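Local structure of ADP-ribosylglycohydrolase (Thermus thermophilus, 2YZV) at residues A[241-246]-A[274-279]; A[230-235]-A[265-270]. The protein is an ADP-ribosylglycohydrolase family member, a single chain of helices and loops that carries two magnesium ions. One frame throughout, in Å; residues are numbered along the deposited sequence.

Contact 1 of 2, residues A[241-246]-A[274-279]; sequences GMRLAV and GRWLRA
Met-242 and Arg-243 meet Trp-276 and Arg-275 in a long-armed helix-to-helix contact near the edge of the fold, between helix 238-246 and the short helix 274-279. The two segment axes come no closer than 14.5 Å, at 63°, so side chains alone span the gap. The benzo end of the Trp-276 indole does most of the reaching: its CZ3 lies 3.8 Å from Met-242 CG, and CB of the same methionine backs this up at 3.9 Å from CZ3. With CG anti to the backbone N (chi1 -179°), the Met-242 chain starts out past the indole and then bends twice. Beside this apolar patch, Arg-243 NH2 lies 3.3 Å from Arg-275 NH2, in plane at the edge of the Arg-275 guanidinium, the two guanidinium planes 57° apart. The two donors do not bond to each other; Glu-239 and Glu-41 each form salt bridges with both arginines, which would offset the like charges. Glu-41 also accepts a hydrogen bond from Trp-276 NE1, tying the indole to the same acidic group. Helix 4-26 packs against both partners, with Leu-24 touching Met-242 and Trp-276 alike, while Tyr-259 of helix 252-267 packs on Met-242.

Contact 2 of 2, residues A[230-235]-A[265-270]; sequences WAFARG and AYYGLG
Phe-232 drives the edge of its ring into one face of Tyr-266, a T-shaped pair with planes at 86° and centroids 5.0 Å apart. The leading edge is CE1 and CZ: Phe-232 CZ stands 3.5 Å from Tyr-266 CG, toward the rim of the tyrosine ring, and Phe-232 CE1 is equally near Tyr-266 CD2, at 3.5 Å. Both rings leave their helices with CG anti to the backbone N (chi1 -179° for Phe-232 and -177° for Tyr-266), and the side chains cross almost perpendicularly. Tyr-267 takes the other course, with CG beside its backbone N. It presents a ring face to Tyr-266 CD2, and its CE2 approaches Phe-232 CE1 more loosely, at 4.2 Å. Its hydroxyl extends to the end of helix 221-234, where Tyr-267 OH lies 3.2 Å from Gly-235 O. A water joins these two groups, hydrogen-bonded to Tyr-267 OH at 2.9 Å and 3.1 Å from Gly-235 O, to which it probably donates. Lys-184 adds a cation-pi interaction with Phe-232 and hydrogen bonds to Phe-232 O and Tyr-267 OH. The chemistry is thus divided: aromatic packing fits the helices together, while water and a lysine serve the polar groups at the helix end.

In the fold
Contacts 1 and 2 have centres 11 Å apart, on the same side of the chain's centre, and are joined through helix 238-246, which follows helix 221-234 directly in sequence. Their first segments touch: Ala-245 CB packs 3.8 Å from Ala-231 CB, and Leu-244 CD1 lies 3.6 Å from Arg-234 CB. Helix 252-267 connects them again, since it carries the tyrosines of contact 2 and its Val-255 and Tyr-259 touch Ala-245 of contact 1. The same helix begins beside the two-magnesium site, where Asp-253 binds both ions, Asp-251 and Thr-254 one, and Thr-56 and Asp-58 the other. The Met-242 side chain is about 13 Å from a magnesium ion, so contact 1 lies outside the metal shell.

Contact 1 of 2, residues A[241-246]-A[274-279]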
ATOM      1  N   GLY A 241     -11.110  11.457  -0.989  1.00 12.51           N
ATOM      2  CA  GLY A 241     -10.612  10.507  -0.011  1.00 12.13           C
ATOM      3  C   GLY A 241      -9.115  10.661   0.194  1.00 10.14           C
ATOM      4  O   GLY A 241      -8.624  10.560   1.316  1.00 10.47           O
ATOM      5  N   MET A 242      -8.384  10.913  -0.887  1.00  9.57           N
ATOM      6  CA  MET A 242      -6.938  11.083  -0.783  1.00  8.27           C
ATOM      7  C   MET A 242      -6.588  12.294   0.074  1.00  8.86           C
ATOM      8  O   MET A 242      -5.674  12.236   0.902  1.00  8.55           O
ATOM      9  CB  MET A 242      -6.306  11.233  -2.165  1.00  8.33           C
ATOM     10  CG  MET A 242      -4.786  11.390  -2.126  1.00  8.62           C
ATOM     11  SD  MET A 242      -3.928   9.974  -1.370  1.00 10.07           S
ATOM     12  CE  MET A 242      -4.026   8.792  -2.708  1.00  9.50           C
ATOM     13  N   ARG A 243      -7.305  13.398  -0.123  1.00 10.34           N
ATOM     14  CA  ARG A 243      -7.038  14.588   0.679  1.00 10.15           C
ATOM     15  C   ARG A 243      -7.349  14.320   2.149  1.00  9.87           C
ATOM     16  O   ARG A 243      -6.639  14.793   3.030  1.00 10.00           O
ATOM     17  CB  ARG A 243      -7.842  15.780   0.151  1.00 13.16           C
ATOM     18  CG  ARG A 243      -7.241  16.353  -1.118  1.00 15.41           C
ATOM     19  CD  ARG A 243      -8.135  17.384  -1.768  1.00 20.48           C
ATOM     20  NE  ARG A 243      -7.499  17.946  -2.955  1.00 25.47           N
ATOM     21  CZ  ARG A 243      -8.140  18.642  -3.888  1.00 28.03           C
ATOM     22  NH1 ARG A 243      -9.444  18.858  -3.776  1.00 28.42           N
ATOM     23  NH2 ARG A 243      -7.474  19.128  -4.927  1.00 28.55           N
ATOM     24  N   LEU A 244      -8.402  13.554   2.421  1.00 10.12           N
ATOM     25  CA  LEU A 244      -8.731  13.237   3.806  1.00 10.36           C
ATOM     26  C   LEU A 244      -7.592  12.436   4.422  1.00  9.82           C
ATOM     27  O   LEU A 244      -7.174  12.692   5.549  1.00 11.65           O
ATOM     28  CB  LEU A 244     -10.022  12.414   3.895  1.00 10.97           C
ATOM     29  CG  LEU A 244     -11.339  13.143   3.630  1.00 12.12           C
ATOM     30  CD1 LEU A 244     -12.491  12.162   3.828  1.00 13.16           C
ATOM     31  CD2 LEU A 244     -11.479  14.325   4.577  1.00 12.99           C
ATOM     32  N   ALA A 245      -7.083  11.470   3.666  1.00 10.11           N
ATOM     33  CA  ALA A 245      -6.009  10.621   4.160  1.00  9.68           C
ATOM     34  C   ALA A 245      -4.716  11.358   4.475  1.00 10.33           C
ATOM     35  O   ALA A 245      -4.172  11.228   5.572  1.00  9.95           O
ATOM     36  CB  ALA A 245      -5.728   9.502   3.158  1.00  9.48           C
ATOM     37  N   VAL A 246      -4.214  12.133   3.525  1.00 10.42           N
ATOM     38  CA  VAL A 246      -2.952  12.811   3.766  1.00 11.10           C
ATOM     39  C   VAL A 246      -3.033  13.945   4.772  1.00 11.47           C
ATOM     40  O   VAL A 246      -2.053  14.228   5.453  1.00 10.54           O
ATOM     41  CB  VAL A 246      -2.306  13.319   2.451  1.00 12.61           C
ATOM     42  CG1 VAL A 246      -2.079  12.144   1.508  1.00 13.55           C
ATOM     43  CG2 VAL A 246      -3.168  14.381   1.806  1.00 14.06           C
ATOM     44  N   GLY A 274      -5.830  13.926 -13.260  1.00 16.19           N
ATOM     45  CA  GLY A 274      -4.803  13.902 -14.283  1.00 16.64           C
ATOM     46  C   GLY A 274      -3.542  14.662 -13.921  1.00 16.68           C
ATOM     47  O   GLY A 274      -2.434  14.214 -14.230  1.00 16.19           O
ATOM     48  N   ARG A 275      -3.694  15.810 -13.267  1.00 16.63           N
ATOM     49  CA  ARG A 275      -2.537  16.609 -12.891  1.00 17.47           C
ATOM     50  C   ARG A 275      -1.636  15.878 -11.899  1.00 17.01           C
ATOM     51  O   ARG A 275      -0.426  16.091 -11.889  1.00 17.87           O
ATOM     52  CB  ARG A 275      -2.978  17.963 -12.321  1.00 18.71           C
ATOM     53  CG  ARG A 275      -3.863  17.888 -11.098  1.00 20.10           C
ATOM     54  CD  ARG A 275      -4.336  19.274 -10.694  1.00 22.16           C
ATOM     55  NE  ARG A 275      -5.129  19.247  -9.470  1.00 22.51           N
ATOM     56  CZ  ARG A 275      -6.341  18.709  -9.367  1.00 25.27           C
ATOM     57  NH1 ARG A 275      -6.918  18.148 -10.421  1.00 25.96           N
ATOM     58  NH2 ARG A 275      -6.973  18.726  -8.201  1.00 26.50           N
ATOM     59  N   TRP A 276      -2.222  15.024 -11.062  1.00 15.63           N
ATOM     60  CA  TRP A 276      -1.428  14.260 -10.101  1.00 14.76           C
ATOM     61  C   TRP A 276      -0.609  13.215 -10.852  1.00 16.07           C
ATOM     62  O   TRP A 276       0.578  13.026 -10.580  1.00 16.81           O
ATOM     63  CB  TRP A 276      -2.330  13.569  -9.065  1.00 14.47           C
ATOM     64  CG  TRP A 276      -2.933  14.508  -8.049  1.00 13.74           C
ATOM     65  CD1 TRP A 276      -2.686  15.849  -7.918  1.00 14.58           C
ATOM     66  CD2 TRP A 276      -3.867  14.172  -7.011  1.00 11.86           C
ATOM     67  NE1 TRP A 276      -3.404  16.364  -6.867  1.00 14.21           N
ATOM     68  CE2 TRP A 276      -4.139  15.360  -6.292  1.00 13.16           C
ATOM     69  CE3 TRP A 276      -4.501  12.985  -6.619  1.00 11.97           C
ATOM     70  CZ2 TRP A 276      -5.019  15.394  -5.201  1.00 13.41           C
ATOM     71  CZ3 TRP A 276      -5.377  13.019  -5.531  1.00 10.87           C
ATOM     72  CH2 TRP A 276      -5.626  14.217  -4.836  1.00 12.67           C
ATOM     73  N   LEU A 277      -1.247  12.540 -11.802  1.00 16.22           N
ATOM     74  CA  LEU A 277      -0.570  11.523 -12.598  1.00 15.62           C
ATOM     75  C   LEU A 277       0.508  12.131 -13.498  1.00 16.34           C
ATOM     76  O   LEU A 277       1.601  11.584 -13.619  1.00 15.69           O
ATOM     77  CB  LEU A 277      -1.588  10.756 -13.451  1.00 16.37           C
ATOM     78  CG  LEU A 277      -2.595   9.882 -12.695  1.00 16.37           C
ATOM     79  CD1 LEU A 277      -3.652   9.354 -13.658  1.00 17.09           C
ATOM     80  CD2 LEU A 277      -1.870   8.729 -12.018  1.00 17.43           C
ATOM     81  N   ARG A 278       0.208  13.263 -14.125  1.00 16.82           N
ATOM     82  CA  ARG A 278       1.182  13.898 -15.006  1.00 18.30           C
ATOM     83  C   ARG A 278       2.433  14.364 -14.274  1.00 17.32           C
ATOM     84  O   ARG A 278       3.509  14.445 -14.866  1.00 19.15           O
ATOM     85  CB  ARG A 278       0.550  15.083 -15.744  1.00 19.35           C
ATOM     86  CG  ARG A 278      -0.356  14.676 -16.899  1.00 21.49           C
ATOM     87  CD  ARG A 278      -0.773  15.883 -17.727  1.00 22.32           C
ATOM     88  NE  ARG A 278      -1.778  16.703 -17.058  1.00 25.16           N
ATOM     89  CZ  ARG A 278      -3.057  16.362 -16.935  1.00 25.32           C
ATOM     90  NH1 ARG A 278      -3.490  15.214 -17.439  1.00 27.65           N
ATOM     91  NH2 ARG A 278      -3.903  17.171 -16.313  1.00 26.30           N
ATOM     92  N   ALA A 279       2.293  14.656 -12.984  1.00 16.99           N
ATOM     93  CA  ALA A 279       3.417  15.124 -12.177  1.00 15.25           C
ATOM     94  C   ALA A 279       4.186  13.980 -11.522  1.00 14.27           C
ATOM     95  O   ALA A 279       5.295  14.170 -11.031  1.00 16.08           O
ATOM     96  CB  ALA A 279       2.910  16.082 -11.102  1.00 16.65           C
TER

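Contact 2 of 2, residues A[230-235]-A[265-270]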
ATOM      1  N   TRP A 230     -10.987   4.644   6.698  1.00 10.13           N
ATOM      2  CA  TRP A 230     -11.803   5.795   7.062  1.00  9.54           C
ATOM      3  C   TRP A 230     -11.879   6.771   5.886  1.00  8.87           C
ATOM      4  O   TRP A 230     -12.954   7.239   5.521  1.00  8.33           O
ATOM      5  CB  TRP A 230     -11.191   6.504   8.273  1.00  8.97           C
ATOM      6  CG  TRP A 230     -11.722   7.880   8.492  1.00 10.35           C
ATOM      7  CD1 TRP A 230     -12.926   8.222   9.046  1.00 11.88           C
ATOM      8  CD2 TRP A 230     -11.085   9.108   8.126  1.00 11.99           C
ATOM      9  NE1 TRP A 230     -13.075   9.589   9.045  1.00 13.26           N
ATOM     10  CE2 TRP A 230     -11.960  10.158   8.485  1.00 12.01           C
ATOM     11  CE3 TRP A 230      -9.857   9.424   7.525  1.00 11.75           C
ATOM     12  CZ2 TRP A 230     -11.647  11.507   8.263  1.00 12.56           C
ATOM     13  CZ3 TRP A 230      -9.544  10.766   7.305  1.00 12.97           C
ATOM     14  CH2 TRP A 230     -10.440  11.788   7.674  1.00 13.77           C
ATOM     15  N   ALA A 231     -10.727   7.072   5.294  1.00  8.90           N
ATOM     16  CA  ALA A 231     -10.670   8.000   4.170  1.00  9.24           C
ATOM     17  C   ALA A 231     -11.463   7.461   2.989  1.00  9.50           C
ATOM     18  O   ALA A 231     -12.114   8.214   2.264  1.00 10.30           O
ATOM     19  CB  ALA A 231      -9.215   8.243   3.764  1.00  8.75           C
ATOM     20  N   PHE A 232     -11.405   6.146   2.800  1.00  9.77           N
ATOM     21  CA  PHE A 232     -12.128   5.508   1.709  1.00  8.64           C
ATOM     22  C   PHE A 232     -13.633   5.595   1.971  1.00 10.78           C
ATOM     23  O   PHE A 232     -14.416   5.883   1.066  1.00 11.67           O
ATOM     24  CB  PHE A 232     -11.677   4.045   1.577  1.00  9.99           C
ATOM     25  CG  PHE A 232     -12.354   3.289   0.464  1.00  9.24           C
ATOM     26  CD1 PHE A 232     -12.301   3.750  -0.849  1.00 11.67           C
ATOM     27  CD2 PHE A 232     -13.014   2.093   0.727  1.00 10.77           C
ATOM     28  CE1 PHE A 232     -12.898   3.026  -1.888  1.00 10.81           C
ATOM     29  CE2 PHE A 232     -13.615   1.361  -0.301  1.00 10.67           C
ATOM     30  CZ  PHE A 232     -13.556   1.830  -1.613  1.00 10.23           C
ATOM     31  N   ALA A 233     -14.027   5.369   3.217  1.00  9.50           N
ATOM     32  CA  ALA A 233     -15.441   5.419   3.581  1.00 11.33           C
ATOM     33  C   ALA A 233     -16.043   6.817   3.441  1.00 12.36           C
ATOM     34  O   ALA A 233     -17.171   6.971   2.963  1.00 14.04           O
ATOM     35  CB  ALA A 233     -15.624   4.921   5.007  1.00 12.31           C
ATOM     36  N   ARG A 234     -15.294   7.838   3.846  1.00 12.22           N
ATOM     37  CA  ARG A 234     -15.806   9.203   3.790  1.00 12.61           C
ATOM     38  C   ARG A 234     -15.613   9.925   2.460  1.00 13.60           C
ATOM     39  O   ARG A 234     -16.390  10.819   2.125  1.00 15.10           O
ATOM     40  CB  ARG A 234     -15.196  10.038   4.918  1.00 13.01           C
ATOM     41  CG  ARG A 234     -15.413   9.460   6.310  1.00 12.77           C
ATOM     42  CD  ARG A 234     -16.879   9.130   6.573  1.00 13.03           C
ATOM     43  NE  ARG A 234     -17.048   8.522   7.889  1.00 11.18           N
ATOM     44  CZ  ARG A 234     -18.048   7.708   8.213  1.00 10.70           C
ATOM     45  NH1 ARG A 234     -18.977   7.407   7.316  1.00 12.56           N
ATOM     46  NH2 ARG A 234     -18.099   7.175   9.427  1.00 11.59           N
ATOM     47  N   GLY A 235     -14.580   9.557   1.709  1.00 13.45           N
ATOM     48  CA  GLY A 235     -14.345  10.199   0.429  1.00 14.15           C
ATOM     49  C   GLY A 235     -15.360   9.736  -0.598  1.00 15.21           C
ATOM     50  O   GLY A 235     -15.642   8.544  -0.699  1.00 16.18           O
ATOM     51  N   ALA A 265      -7.884   0.887  -6.997  1.00 11.24           N
ATOM     52  CA  ALA A 265      -8.512  -0.325  -7.522  1.00 10.37           C
ATOM     53  C   ALA A 265     -10.024  -0.142  -7.625  1.00 12.35           C
ATOM     54  O   ALA A 265     -10.667  -0.665  -8.543  1.00 11.68           O
ATOM     55  CB  ALA A 265      -8.201  -1.509  -6.610  1.00 11.00           C
ATOM     56  N   TYR A 266     -10.588   0.603  -6.682  1.00 11.14           N
ATOM     57  CA  TYR A 266     -12.027   0.841  -6.639  1.00 12.81           C
ATOM     58  C   TYR A 266     -12.529   1.837  -7.684  1.00 14.32           C
ATOM     59  O   TYR A 266     -13.486   1.552  -8.412  1.00 14.87           O
ATOM     60  CB  TYR A 266     -12.430   1.331  -5.245  1.00 12.61           C
ATOM     61  CG  TYR A 266     -13.917   1.529  -5.082  1.00 13.09           C
ATOM     62  CD1 TYR A 266     -14.776   0.435  -4.996  1.00 15.62           C
ATOM     63  CD2 TYR A 266     -14.467   2.808  -5.033  1.00 14.44           C
ATOM     64  CE1 TYR A 266     -16.151   0.608  -4.866  1.00 17.92           C
ATOM     65  CE2 TYR A 266     -15.845   2.994  -4.904  1.00 17.58           C
ATOM     66  CZ  TYR A 266     -16.677   1.886  -4.822  1.00 19.35           C
ATOM     67  OH  TYR A 266     -18.037   2.058  -4.700  1.00 22.84           O
ATOM     68  N   TYR A 267     -11.887   3.002  -7.753  1.00 13.69           N
ATOM     69  CA  TYR A 267     -12.287   4.057  -8.687  1.00 13.67           C
ATOM     70  C   TYR A 267     -11.639   3.952 -10.067  1.00 14.83           C
ATOM     71  O   TYR A 267     -12.192   4.444 -11.058  1.00 15.55           O
ATOM     72  CB  TYR A 267     -11.964   5.431  -8.098  1.00 14.51           C
ATOM     73  CG  TYR A 267     -12.707   5.780  -6.828  1.00 14.44           C
ATOM     74  CD1 TYR A 267     -14.090   5.985  -6.834  1.00 16.17           C
ATOM     75  CD2 TYR A 267     -12.022   5.953  -5.627  1.00 14.70           C
ATOM     76  CE1 TYR A 267     -14.766   6.361  -5.674  1.00 17.53           C
ATOM     77  CE2 TYR A 267     -12.687   6.328  -4.464  1.00 15.34           C
ATOM     78  CZ  TYR A 267     -14.056   6.534  -4.494  1.00 17.32           C
ATOM     79  OH  TYR A 267     -14.702   6.937  -3.349  1.00 18.33           O
ATOM     80  N   GLY A 268     -10.463   3.335 -10.129  1.00 12.86           N
ATOM     81  CA  GLY A 268      -9.769   3.181 -11.396  1.00 13.72           C
ATOM     82  C   GLY A 268      -8.856   4.343 -11.751  1.00 13.40           C
ATOM     83  O   GLY A 268      -9.035   5.458 -11.266  1.00 14.75           O
ATOM     84  N   LEU A 269      -7.877   4.074 -12.611  1.00 14.60           N
ATOM     85  CA  LEU A 269      -6.913   5.083 -13.041  1.00 14.24           C
ATOM     86  C   LEU A 269      -7.569   6.340 -13.608  1.00 15.87           C
ATOM     87  O   LEU A 269      -7.124   7.455 -13.339  1.00 15.08           O
ATOM     88  CB  LEU A 269      -5.972   4.494 -14.099  1.00 15.75           C
ATOM     89  CG  LEU A 269      -4.832   5.414 -14.545  1.00 16.57           C
ATOM     90  CD1 LEU A 269      -3.827   5.573 -13.409  1.00 18.26           C
ATOM     91  CD2 LEU A 269      -4.152   4.836 -15.772  1.00 17.04           C
ATOM     92  N   GLY A 270      -8.626   6.153 -14.393  1.00 15.58           N
ATOM     93  CA  GLY A 270      -9.305   7.287 -14.994  1.00 17.75           C
ATOM     94  C   GLY A 270      -9.905   8.273 -14.009  1.00 17.12           C
ATOM     95  O   GLY A 270     -10.157   9.427 -14.364  1.00 18.69           O
TER
HETATM   96  O   HOH W   1     -12.770   7.498  -1.289  1.00 15.30           O